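Local atomic coordinates of glucose-6-phosphate isomerase like protein (Thermus thermophilus, PDB entry 1WIW), a protein that probably interconverts phosphorylated sugars as a glucose-6-phosphate or mannose-6-phosphate isomerase of the PGI/PMI family. Residues Glu162-Phe167 with Asp214-Val219. Sequence-based numbering, arbitrary orientation.
Sequences ERLPLF and DPLAAV
Phe167 and Val219 lie side by side on one face of two parallel strands, the ring meeting the branched valine obliquely, with Phe167 CD2 3.6 Å from Val219 CB. Val219 CG1 stands anti to its own backbone N (chi1 -178°), which leaves both methyls within reach of ring atoms CD2 and CE2; Met262 of helix 251-272 touches both residues. On the other face Leu164 and Leu216 run alongside each other, their CD2 methyls 3.8 Å apart, and Leu164 also packs on Leu164 of the second subunit, so a branched apolar side chain suits this position.

Between these faces four backbone hydrogen bonds join the strands: Leu164 N to Pro215 O (2.9 Å), Ala217 N to Leu164 O, Leu166 N to Ala217 O, and Val219 N to Leu166 O (2.7 Å). Pro165, lacking an N-H, fits because its nitrogen is not used in this pairing.

Farther out, the aliphatic part of Arg163 crosses Pro215 at about a right angle, and Arg163 CD rests 3.7 Å from Ala217 CB, where a small methyl leaves room. Its guanidinium continues to Asp239 in a salt bridge, while NE bonds Thr159 O. A leucine in place of Arg163 would probably leave Asp239 without its cationic mate and Thr159 O without the NE bond. At the polar edge Asp214 pairs with Arg209 of the second subunit. Strands 164-168 and 216-221 are neighbours in the parallel sheet of the C-terminal SIS domain, an alpha/beta sandwich whose helices 152-160 and 251-272 pack on the Phe167/Val219 face.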
loop_
_atom_site.group_PDB
_atom_site.type_symbol
_atom_site.label_atom_id
_atom_site.label_comp_id
_atom_site.label_asym_id
_atom_site.label_seq_id
_atom_site.Cartn_x
_atom_site.Cartn_y
_atom_site.Cartn_z
ATOM N N GLU B 162 11.345 3.453 -19.493
ATOM C CA GLU B 162 12.254 2.343 -19.223
ATOM C C GLU B 162 12.882 2.372 -17.833
ATOM O O GLU B 162 14.028 1.956 -17.635
ATOM C CB GLU B 162 13.334 2.275 -20.304
ATOM C CG GLU B 162 12.761 1.885 -21.659
ATOM C CD GLU B 162 13.810 1.780 -22.739
ATOM O OE1 GLU B 162 14.767 0.995 -22.566
ATOM O OE2 GLU B 162 13.673 2.480 -23.766
ATOM N N ARG B 163 12.118 2.877 -16.874
ATOM C CA ARG B 163 12.558 2.919 -15.487
ATOM C C ARG B 163 11.428 2.383 -14.633
ATOM O O ARG B 163 10.298 2.257 -15.101
ATOM C CB ARG B 163 12.891 4.343 -15.044
ATOM C CG ARG B 163 14.238 4.844 -15.538
ATOM C CD ARG B 163 14.735 5.951 -14.630
ATOM N NE ARG B 163 14.953 7.194 -15.354
ATOM C CZ ARG B 163 16.031 7.450 -16.083
ATOM N NH1 ARG B 163 16.996 6.548 -16.177
ATOM N NH2 ARG B 163 16.133 8.604 -16.727
ATOM N N LEU B 164 11.743 2.046 -13.388
ATOM C CA LEU B 164 10.749 1.540 -12.453
ATOM C C LEU B 164 10.472 2.687 -11.492
ATOM O O LEU B 164 11.267 2.956 -10.595
ATOM C CB LEU B 164 11.302 0.336 -11.681
ATOM C CG LEU B 164 10.390 -0.251 -10.602
ATOM C CD1 LEU B 164 9.069 -0.680 -11.224
ATOM C CD2 LEU B 164 11.081 -1.440 -9.932
ATOM N N PRO B 165 9.354 3.399 -11.686
ATOM C CA PRO B 165 9.051 4.514 -10.788
ATOM C C PRO B 165 8.670 4.123 -9.368
ATOM O O PRO B 165 7.962 3.140 -9.131
ATOM C CB PRO B 165 7.930 5.262 -11.519
ATOM C CG PRO B 165 7.266 4.201 -12.319
ATOM C CD PRO B 165 8.405 3.343 -12.812
ATOM N N LEU B 166 9.177 4.906 -8.424
ATOM C CA LEU B 166 8.912 4.716 -7.007
ATOM C C LEU B 166 8.203 5.987 -6.550
ATOM O O LEU B 166 8.829 7.043 -6.443
ATOM C CB LEU B 166 10.230 4.528 -6.250
ATOM C CG LEU B 166 10.216 4.592 -4.718
ATOM C CD1 LEU B 166 9.173 3.644 -4.151
ATOM C CD2 LEU B 166 11.613 4.254 -4.194
ATOM N N PHE B 167 6.899 5.884 -6.295
ATOM C CA PHE B 167 6.102 7.033 -5.876
ATOM C C PHE B 167 5.999 7.166 -4.362
ATOM O O PHE B 167 5.661 6.204 -3.669
ATOM C CB PHE B 167 4.688 6.945 -6.456
ATOM C CG PHE B 167 4.645 6.851 -7.954
ATOM C CD1 PHE B 167 4.266 5.669 -8.579
ATOM C CD2 PHE B 167 4.967 7.947 -8.741
ATOM C CE1 PHE B 167 4.206 5.584 -9.972
ATOM C CE2 PHE B 167 4.910 7.872 -10.132
ATOM C CZ PHE B 167 4.528 6.686 -10.747
ATOM N N ASP B 214 14.379 -2.764 -14.066
ATOM C CA ASP B 214 14.833 -1.473 -14.579
ATOM C C ASP B 214 15.315 -0.575 -13.445
ATOM O O ASP B 214 14.925 -0.760 -12.287
ATOM C CB ASP B 214 13.693 -0.758 -15.315
ATOM C CG ASP B 214 13.073 -1.609 -16.407
ATOM O OD1 ASP B 214 13.817 -2.082 -17.289
ATOM O OD2 ASP B 214 11.839 -1.799 -16.381
ATOM N N PRO B 215 16.168 0.416 -13.760
ATOM C CA PRO B 215 16.668 1.322 -12.723
ATOM C C PRO B 215 15.518 2.120 -12.109
ATOM O O PRO B 215 14.550 2.455 -12.793
ATOM C CB PRO B 215 17.663 2.202 -13.480
ATOM C CG PRO B 215 17.110 2.215 -14.874
ATOM C CD PRO B 215 16.712 0.777 -15.081
ATOM N N LEU B 216 15.625 2.422 -10.822
ATOM C CA LEU B 216 14.577 3.161 -10.126
ATOM C C LEU B 216 14.510 4.649 -10.461
ATOM O O LEU B 216 15.520 5.287 -10.752
ATOM C CB LEU B 216 14.746 2.999 -8.616
ATOM C CG LEU B 216 14.476 1.613 -8.026
ATOM C CD1 LEU B 216 14.972 1.568 -6.593
ATOM C CD2 LEU B 216 12.983 1.305 -8.090
ATOM N N ALA B 217 13.299 5.187 -10.419
ATOM C CA ALA B 217 13.057 6.602 -10.660
ATOM C C ALA B 217 12.193 7.050 -9.487
ATOM O O ALA B 217 10.998 6.749 -9.428
ATOM C CB ALA B 217 12.308 6.803 -11.973
ATOM N N ALA B 218 12.800 7.743 -8.534
ATOM C CA ALA B 218 12.053 8.211 -7.380
ATOM C C ALA B 218 11.193 9.399 -7.786
ATOM O O ALA B 218 11.665 10.316 -8.461
ATOM C CB ALA B 218 13.004 8.606 -6.265
ATOM N N VAL B 219 9.925 9.367 -7.394
ATOM C CA VAL B 219 9.012 10.461 -7.715
ATOM C C VAL B 219 8.396 10.953 -6.418
ATOM O O VAL B 219 7.501 10.314 -5.867
ATOM C CB VAL B 219 7.886 10.002 -8.667
ATOM C CG1 VAL B 219 6.997 11.180 -9.024
ATOM C CG2 VAL B 219 8.483 9.395 -9.925
#